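Local coordinates for protein nucleoporin 53 (Pichia guilliermondii, PDB 3P3D) that is a component of the nuclear pore complex, probably a structural one, represented here by its RRM domain, and may also bind phospholipids or nucleic acids, at residues Q28-I33 with I67-P72; V23-Q28 with F37-K42. All coordinates share one frame; numbering follows the deposited sequence.

Interaction 1 of 2, residues Q28-I33 with I67-P72; sequences QEFGTI and ITYDNP
Y69 and I33 carry much of the contact between Q28-I33 and I67-P72. I33 lies beside Y69 and points the same way, CG1 meeting Y69 CE1 at 3.8 Å. I67 belongs to the same cluster: chi1 of -59° places its CG1 beside the backbone N and leaves CG2 anti to it, and this CG2 receives I33 CD1 at 3.7 Å and sits over one face of the Y69 ring, toward the rim. F30 CB approaches Y69 CZ at 4.1 Å, and Y69 OH lies in plane at the edge of the F30 ring.

No conventional hydrogen bond joins the two segments. The polar contacts are CA-H...O approaches: Y69 CA to T32 O at 3.5 Å, with 151° at the hydrogen, and I33 CA to T68 O at the same distance but more bent. G31 O meets the edge of the Y69 ring in plane, 3.6 Å from CE1. The phenol hydroxyl bonds to F27 O in the last turn of helix 20-27, while T68 OG1 turns to E35. Near the surface, T32 CB touches D70 OD1 at 3.7 Å.

This is the RRM fold where the chain leaving its first helix passes inner strand 64-68, next to 9-13.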
ATOM      1  N   GLN A  28       2.231   7.447  -0.191  1.00 32.71           N
ATOM      2  CA  GLN A  28       2.324   8.476   0.835  1.00 33.50           C
ATOM      3  C   GLN A  28       1.633   9.781   0.435  1.00 32.79           C
ATOM      4  O   GLN A  28       1.241  10.571   1.283  1.00 32.80           O
ATOM      5  CB  GLN A  28       3.789   8.743   1.202  1.00 33.55           C
ATOM      6  CG  GLN A  28       3.979   9.853   2.225  1.00 35.77           C
ATOM      7  CD  GLN A  28       5.427   9.946   2.712  1.00 37.50           C
ATOM      8  OE1 GLN A  28       6.310  10.362   1.969  1.00 39.03           O
ATOM      9  NE2 GLN A  28       5.660   9.563   3.963  1.00 35.51           N
ATOM     10  N   GLU A  29       1.456   9.993  -0.853  1.00 33.37           N
ATOM     11  CA  GLU A  29       0.740  11.169  -1.336  1.00 34.50           C
ATOM     12  C   GLU A  29      -0.708  11.249  -0.843  1.00 35.03           C
ATOM     13  O   GLU A  29      -1.316  12.309  -0.920  1.00 34.93           O
ATOM     14  CB  GLU A  29       0.746  11.188  -2.871  1.00 35.00           C
ATOM     15  CG  GLU A  29       2.144  11.432  -3.478  1.00 36.55           C
ATOM     16  CD  GLU A  29       2.142  11.484  -5.006  1.00 39.47           C
ATOM     17  OE1 GLU A  29       1.072  11.760  -5.622  1.00 37.80           O
ATOM     18  OE2 GLU A  29       3.230  11.235  -5.581  1.00 41.04           O
ATOM     19  N   PHE A  30      -1.265  10.132  -0.365  1.00 34.91           N
ATOM     20  CA  PHE A  30      -2.654  10.103   0.095  1.00 35.56           C
ATOM     21  C   PHE A  30      -2.810  10.360   1.590  1.00 35.58           C
ATOM     22  O   PHE A  30      -3.907  10.684   2.075  1.00 34.83           O
ATOM     23  CB  PHE A  30      -3.298   8.780  -0.334  1.00 35.47           C
ATOM     24  CG  PHE A  30      -3.177   8.553  -1.799  1.00 35.04           C
ATOM     25  CD1 PHE A  30      -3.721   9.476  -2.678  1.00 34.95           C
ATOM     26  CD2 PHE A  30      -2.451   7.489  -2.302  1.00 34.56           C
ATOM     27  CE1 PHE A  30      -3.578   9.331  -4.040  1.00 34.26           C
ATOM     28  CE2 PHE A  30      -2.292   7.334  -3.658  1.00 35.08           C
ATOM     29  CZ  PHE A  30      -2.848   8.270  -4.534  1.00 34.88           C
ATOM     30  N   GLY A  31      -1.709  10.238   2.311  1.00 36.07           N
ATOM     31  CA  GLY A  31      -1.747  10.415   3.760  1.00 36.94           C
ATOM     32  C   GLY A  31      -0.469   9.909   4.384  1.00 37.25           C
ATOM     33  O   GLY A  31       0.326   9.239   3.736  1.00 36.91           O
ATOM     34  N   THR A  32      -0.285  10.257   5.647  1.00 38.28           N
ATOM     35  CA  THR A  32       0.796   9.719   6.444  1.00 38.88           C
ATOM     36  C   THR A  32       0.643   8.224   6.580  1.00 39.27           C
ATOM     37  O   THR A  32      -0.431   7.744   6.904  1.00 39.12           O
ATOM     38  CB  THR A  32       0.778  10.359   7.833  1.00 39.56           C
ATOM     39  OG1 THR A  32       1.141  11.737   7.683  1.00 40.28           O
ATOM     40  CG2 THR A  32       1.791   9.643   8.812  1.00 40.11           C
ATOM     41  N   ILE A  33       1.716   7.483   6.319  1.00 39.74           N
ATOM     42  CA  ILE A  33       1.667   6.036   6.438  1.00 40.51           C
ATOM     43  C   ILE A  33       2.204   5.585   7.817  1.00 41.45           C
ATOM     44  O   ILE A  33       3.202   6.116   8.302  1.00 41.75           O
ATOM     45  CB  ILE A  33       2.415   5.376   5.252  1.00 40.21           C
ATOM     46  CG1 ILE A  33       1.632   5.652   3.948  1.00 39.04           C
ATOM     47  CG2 ILE A  33       2.572   3.870   5.489  1.00 39.04           C
ATOM     48  CD1 ILE A  33       2.324   5.214   2.680  1.00 34.92           C
ATOM     49  N   ILE A  67      -0.907  -1.174   3.567  1.00 37.14           N
ATOM     50  CA  ILE A  67      -0.520   0.195   3.926  1.00 35.73           C
ATOM     51  C   ILE A  67      -1.607   0.732   4.835  1.00 35.31           C
ATOM     52  O   ILE A  67      -2.766   0.589   4.536  1.00 34.96           O
ATOM     53  CB  ILE A  67      -0.463   1.112   2.679  1.00 35.82           C
ATOM     54  CG1 ILE A  67       0.535   0.591   1.643  1.00 34.57           C
ATOM     55  CG2 ILE A  67      -0.168   2.535   3.070  1.00 33.05           C
ATOM     56  CD1 ILE A  67       0.643   1.528   0.431  1.00 35.30           C
ATOM     57  N   THR A  68      -1.234   1.376   5.924  1.00 35.47           N
ATOM     58  CA  THR A  68      -2.196   1.821   6.896  1.00 35.41           C
ATOM     59  C   THR A  68      -1.998   3.309   7.088  1.00 36.68           C
ATOM     60  O   THR A  68      -0.883   3.755   7.378  1.00 36.95           O
ATOM     61  CB  THR A  68      -2.012   1.044   8.229  1.00 35.44           C
ATOM     62  OG1 THR A  68      -1.928  -0.353   7.927  1.00 34.67           O
ATOM     63  CG2 THR A  68      -3.198   1.273   9.217  1.00 33.28           C
ATOM     64  N   TYR A  69      -3.088   4.064   6.925  1.00 37.34           N
ATOM     65  CA  TYR A  69      -3.112   5.502   7.132  1.00 38.22           C
ATOM     66  C   TYR A  69      -3.653   5.912   8.545  1.00 39.66           C
ATOM     67  O   TYR A  69      -4.054   5.050   9.298  1.00 39.80           O
ATOM     68  CB  TYR A  69      -3.991   6.118   6.034  1.00 37.94           C
ATOM     69  CG  TYR A  69      -3.448   5.927   4.638  1.00 37.08           C
ATOM     70  CD1 TYR A  69      -2.414   6.731   4.155  1.00 36.13           C
ATOM     71  CD2 TYR A  69      -3.969   4.946   3.789  1.00 35.72           C
ATOM     72  CE1 TYR A  69      -1.918   6.564   2.864  1.00 34.80           C
ATOM     73  CE2 TYR A  69      -3.489   4.791   2.498  1.00 35.25           C
ATOM     74  CZ  TYR A  69      -2.459   5.599   2.049  1.00 35.02           C
ATOM     75  OH  TYR A  69      -1.953   5.400   0.785  1.00 37.52           O
ATOM     76  N   ASP A  70      -3.639   7.219   8.874  1.00 41.64           N
ATOM     77  CA  ASP A  70      -4.186   7.801  10.147  1.00 42.93           C
ATOM     78  C   ASP A  70      -5.693   7.995  10.163  1.00 43.79           C
ATOM     79  O   ASP A  70      -6.256   8.319  11.240  1.00 44.72           O
ATOM     80  CB  ASP A  70      -3.750   9.259  10.360  1.00 43.37           C
ATOM     81  CG  ASP A  70      -2.291   9.438  10.442  1.00 46.50           C
ATOM     82  OD1 ASP A  70      -1.845  10.626  10.445  1.00 48.79           O
ATOM     83  OD2 ASP A  70      -1.596   8.397  10.509  1.00 52.42           O
ATOM     84  N   ASN A  71      -6.335   7.960   8.992  1.00 43.15           N
ATOM     85  CA  ASN A  71      -7.696   8.492   8.887  1.00 42.70           C
ATOM     86  C   ASN A  71      -8.482   7.864   7.757  1.00 42.14           C
ATOM     87  O   ASN A  71      -7.892   7.312   6.852  1.00 42.44           O
ATOM     88  CB  ASN A  71      -7.649  10.016   8.747  1.00 42.72           C
ATOM     89  CG  ASN A  71      -7.177  10.468   7.392  1.00 41.98           C
ATOM     90  OD1 ASN A  71      -7.977  10.794   6.521  1.00 41.98           O
ATOM     91  ND2 ASN A  71      -5.882  10.490   7.203  1.00 41.74           N
ATOM     92  N   PRO A  72      -9.816   7.902   7.825  1.00 41.71           N
ATOM     93  CA  PRO A  72     -10.603   7.270   6.761  1.00 41.34           C
ATOM     94  C   PRO A  72     -10.446   7.918   5.403  1.00 40.56           C
ATOM     95  O   PRO A  72     -10.446   7.218   4.390  1.00 41.13           O
ATOM     96  CB  PRO A  72     -12.057   7.413   7.240  1.00 41.45           C
ATOM     97  CG  PRO A  72     -11.971   7.549   8.686  1.00 42.00           C
ATOM     98  CD  PRO A  72     -10.636   8.193   9.009  1.00 41.83           C
TER

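Interaction 2 of 2, residues V23-Q28 with F37-K42; sequences VIAYFQ and FEVLRK
Water 1 is gripped by three groups at the outer end of the contact between V23-Q28 and F37-K42: it accepts from Q28 NE2 at 2.7 Å and from K42 NZ, and donates to L40 O at 2.8 Å. It thereby ties the chain just past helix 20-27 of the RRM fold to K42 and, through L40 O, to the 3-10 segment 38-40. With CG anti to the backbone N (chi1 177°) and the chain extended beyond it, Q28 carries its amide out to this water. On the way the amide meets L40 coming from the opposite direction, NE2 lying 3.7 Å from L40 CD2.

Deeper in, the contact is purely apolar. I24 points at the 3-10 turn, and its CG2 branch is shared by F37, V39 and L40; V39 CG1 comes to 4.0 Å from it, and L40 CG is slightly farther off. A25 CB adds a looser contact with V39 CG2, 4.5 Å away. Beyond the segments, F37 also packs on T65 of strand 64-68.

I24 and F37 cross at about a right angle: CG2 touches F37 CD2 at 3.5 Å, while CD1 makes a CH-pi contact over the ring face, 3.9 Å from its centroid and 20° off the normal.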
ATOM      1  N   VAL A  23       6.301   2.331  -5.168  1.00 39.49           N
ATOM      2  CA  VAL A  23       4.847   2.232  -5.020  1.00 38.39           C
ATOM      3  C   VAL A  23       4.452   2.743  -3.652  1.00 38.12           C
ATOM      4  O   VAL A  23       3.522   3.531  -3.523  1.00 37.34           O
ATOM      5  CB  VAL A  23       4.343   0.793  -5.186  1.00 38.70           C
ATOM      6  CG1 VAL A  23       2.868   0.721  -4.829  1.00 37.12           C
ATOM      7  CG2 VAL A  23       4.599   0.281  -6.624  1.00 37.41           C
ATOM      8  N   ILE A  24       5.196   2.318  -2.632  1.00 37.83           N
ATOM      9  CA  ILE A  24       4.934   2.757  -1.265  1.00 37.24           C
ATOM     10  C   ILE A  24       5.089   4.261  -1.227  1.00 37.04           C
ATOM     11  O   ILE A  24       4.232   4.959  -0.724  1.00 37.55           O
ATOM     12  CB  ILE A  24       5.874   2.046  -0.247  1.00 37.44           C
ATOM     13  CG1 ILE A  24       5.523   0.553  -0.167  1.00 37.51           C
ATOM     14  CG2 ILE A  24       5.741   2.652   1.175  1.00 35.86           C
ATOM     15  CD1 ILE A  24       6.644  -0.328   0.436  1.00 37.05           C
ATOM     16  N   ALA A  25       6.171   4.761  -1.810  1.00 36.64           N
ATOM     17  CA  ALA A  25       6.429   6.189  -1.841  1.00 36.43           C
ATOM     18  C   ALA A  25       5.281   6.951  -2.483  1.00 36.17           C
ATOM     19  O   ALA A  25       4.835   7.989  -1.980  1.00 35.93           O
ATOM     20  CB  ALA A  25       7.716   6.464  -2.585  1.00 35.89           C
ATOM     21  N   TYR A  26       4.801   6.438  -3.605  1.00 35.72           N
ATOM     22  CA  TYR A  26       3.689   7.076  -4.274  1.00 35.26           C
ATOM     23  C   TYR A  26       2.488   7.126  -3.326  1.00 34.21           C
ATOM     24  O   TYR A  26       1.836   8.163  -3.210  1.00 32.80           O
ATOM     25  CB  TYR A  26       3.370   6.335  -5.575  1.00 36.08           C
ATOM     26  CG  TYR A  26       2.112   6.787  -6.268  1.00 37.76           C
ATOM     27  CD1 TYR A  26       2.079   7.972  -7.009  1.00 41.16           C
ATOM     28  CD2 TYR A  26       0.966   6.023  -6.199  1.00 40.00           C
ATOM     29  CE1 TYR A  26       0.912   8.382  -7.660  1.00 43.29           C
ATOM     30  CE2 TYR A  26      -0.192   6.410  -6.838  1.00 41.93           C
ATOM     31  CZ  TYR A  26      -0.218   7.575  -7.568  1.00 44.89           C
ATOM     32  OH  TYR A  26      -1.393   7.925  -8.187  1.00 49.71           O
ATOM     33  N   PHE A  27       2.215   6.030  -2.607  1.00 33.44           N
ATOM     34  CA  PHE A  27       1.009   6.012  -1.770  1.00 32.96           C
ATOM     35  C   PHE A  27       1.050   6.926  -0.531  1.00 33.14           C
ATOM     36  O   PHE A  27       0.005   7.190   0.074  1.00 32.28           O
ATOM     37  CB  PHE A  27       0.594   4.590  -1.433  1.00 32.97           C
ATOM     38  CG  PHE A  27      -0.189   3.958  -2.532  1.00 32.39           C
ATOM     39  CD1 PHE A  27       0.462   3.373  -3.608  1.00 31.35           C
ATOM     40  CD2 PHE A  27      -1.562   4.021  -2.539  1.00 30.31           C
ATOM     41  CE1 PHE A  27      -0.237   2.850  -4.661  1.00 31.08           C
ATOM     42  CE2 PHE A  27      -2.271   3.505  -3.591  1.00 30.95           C
ATOM     43  CZ  PHE A  27      -1.608   2.910  -4.656  1.00 30.56           C
ATOM     44  N   GLN A  28       2.231   7.447  -0.191  1.00 32.71           N
ATOM     45  CA  GLN A  28       2.324   8.476   0.835  1.00 33.50           C
ATOM     46  C   GLN A  28       1.633   9.781   0.435  1.00 32.79           C
ATOM     47  O   GLN A  28       1.241  10.571   1.283  1.00 32.80           O
ATOM     48  CB  GLN A  28       3.789   8.743   1.202  1.00 33.55           C
ATOM     49  CG  GLN A  28       3.979   9.853   2.225  1.00 35.77           C
ATOM     50  CD  GLN A  28       5.427   9.946   2.712  1.00 37.50           C
ATOM     51  OE1 GLN A  28       6.310  10.362   1.969  1.00 39.03           O
ATOM     52  NE2 GLN A  28       5.660   9.563   3.963  1.00 35.51           N
ATOM     53  N   PHE A  37       8.125   1.808   6.788  1.00 46.28           N
ATOM     54  CA  PHE A  37       8.877   1.420   5.584  1.00 45.52           C
ATOM     55  C   PHE A  37      10.134   2.283   5.483  1.00 45.86           C
ATOM     56  O   PHE A  37      10.103   3.489   5.763  1.00 45.77           O
ATOM     57  CB  PHE A  37       8.041   1.564   4.301  1.00 44.91           C
ATOM     58  CG  PHE A  37       6.839   0.673   4.256  1.00 43.19           C
ATOM     59  CD1 PHE A  37       6.977  -0.687   4.081  1.00 42.59           C
ATOM     60  CD2 PHE A  37       5.566   1.192   4.403  1.00 42.02           C
ATOM     61  CE1 PHE A  37       5.866  -1.511   4.053  1.00 41.98           C
ATOM     62  CE2 PHE A  37       4.459   0.379   4.370  1.00 40.67           C
ATOM     63  CZ  PHE A  37       4.610  -0.975   4.194  1.00 41.20           C
ATOM     64  N   GLU A  38      11.227   1.648   5.078  1.00 45.99           N
ATOM     65  CA  GLU A  38      12.511   2.306   4.928  1.00 46.58           C
ATOM     66  C   GLU A  38      12.428   3.554   4.045  1.00 46.50           C
ATOM     67  O   GLU A  38      12.997   4.579   4.367  1.00 46.12           O
ATOM     68  CB  GLU A  38      13.548   1.315   4.364  1.00 46.48           C
ATOM     69  N   VAL A  39      11.686   3.476   2.946  1.00 46.70           N
ATOM     70  CA  VAL A  39      11.612   4.603   2.022  1.00 46.38           C
ATOM     71  C   VAL A  39      10.835   5.784   2.562  1.00 46.63           C
ATOM     72  O   VAL A  39      10.913   6.849   1.989  1.00 46.91           O
ATOM     73  CB  VAL A  39      11.014   4.192   0.660  1.00 46.57           C
ATOM     74  CG1 VAL A  39       9.476   3.983   0.771  1.00 44.66           C
ATOM     75  CG2 VAL A  39      11.405   5.225  -0.413  1.00 45.13           C
ATOM     76  N   LEU A  40      10.084   5.610   3.651  1.00 47.35           N
ATOM     77  CA  LEU A  40       9.358   6.718   4.267  1.00 47.59           C
ATOM     78  C   LEU A  40      10.073   7.326   5.456  1.00 48.88           C
ATOM     79  O   LEU A  40       9.547   8.241   6.095  1.00 47.92           O
ATOM     80  CB  LEU A  40       7.997   6.258   4.747  1.00 47.49           C
ATOM     81  CG  LEU A  40       7.111   5.568   3.726  1.00 47.68           C
ATOM     82  CD1 LEU A  40       5.789   5.220   4.405  1.00 45.72           C
ATOM     83  CD2 LEU A  40       6.921   6.435   2.481  1.00 45.78           C
ATOM     84  N   ARG A  41      11.276   6.836   5.746  1.00 50.83           N
ATOM     85  CA  ARG A  41      11.928   7.143   7.018  1.00 52.41           C
ATOM     86  C   ARG A  41      12.575   8.520   6.966  1.00 53.18           C
ATOM     87  O   ARG A  41      13.376   8.812   6.082  1.00 52.34           O
ATOM     88  CB  ARG A  41      12.953   6.058   7.370  1.00 52.79           C
ATOM     89  CG  ARG A  41      13.036   5.723   8.844  1.00 55.65           C
ATOM     90  CD  ARG A  41      13.796   4.399   9.028  1.00 58.92           C
ATOM     91  NE  ARG A  41      12.927   3.218   8.942  1.00 60.70           N
ATOM     92  CZ  ARG A  41      13.325   2.012   8.526  1.00 63.39           C
ATOM     93  NH1 ARG A  41      14.575   1.810   8.111  1.00 64.90           N
ATOM     94  NH2 ARG A  41      12.464   1.000   8.486  1.00 63.66           N
ATOM     95  N   LYS A  42      12.188   9.357   7.921  1.00 54.85           N
ATOM     96  CA  LYS A  42      12.741  10.691   8.106  1.00 56.18           C
ATOM     97  C   LYS A  42      14.077  10.617   8.885  1.00 57.58           C
ATOM     98  O   LYS A  42      14.541   9.527   9.222  1.00 57.64           O
ATOM     99  CB  LYS A  42      11.709  11.534   8.878  1.00 56.07           C
ATOM    100  CG  LYS A  42      10.368  11.720   8.141  1.00 55.54           C
ATOM    101  CD  LYS A  42       9.225  12.123   9.079  1.00 55.41           C
ATOM    102  CE  LYS A  42       8.072  12.886   8.394  1.00 54.32           C
ATOM    103  NZ  LYS A  42       7.496  12.233   7.180  1.00 52.35           N
TER
HETATM  104  O   HOH W   1       7.845  10.275   5.355  1.00 42.25           O

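How the interactions relate
Both contacts concern the connection that leaves helix 20-27; Q28 belongs to both ranges but makes its contacts in interaction 2. Interaction 1 sets the first part of that connection against the end of strand 64-68; interaction 2 folds a later part back onto the helix itself. Each has a buried apolar centre, but the polar chemistry differs: interaction 1 keeps its CA-H...O approaches beside its buried residues and has T32 and D70 at the surface, whereas interaction 2 has a bridging water at its outer end. The two are continuous in the interior. I33 CB packs on L40 CD1 at 3.5 Å, and I67 CD1 meets F27 CB at 3.6 Å, joining strand, helix 20-27 and connection.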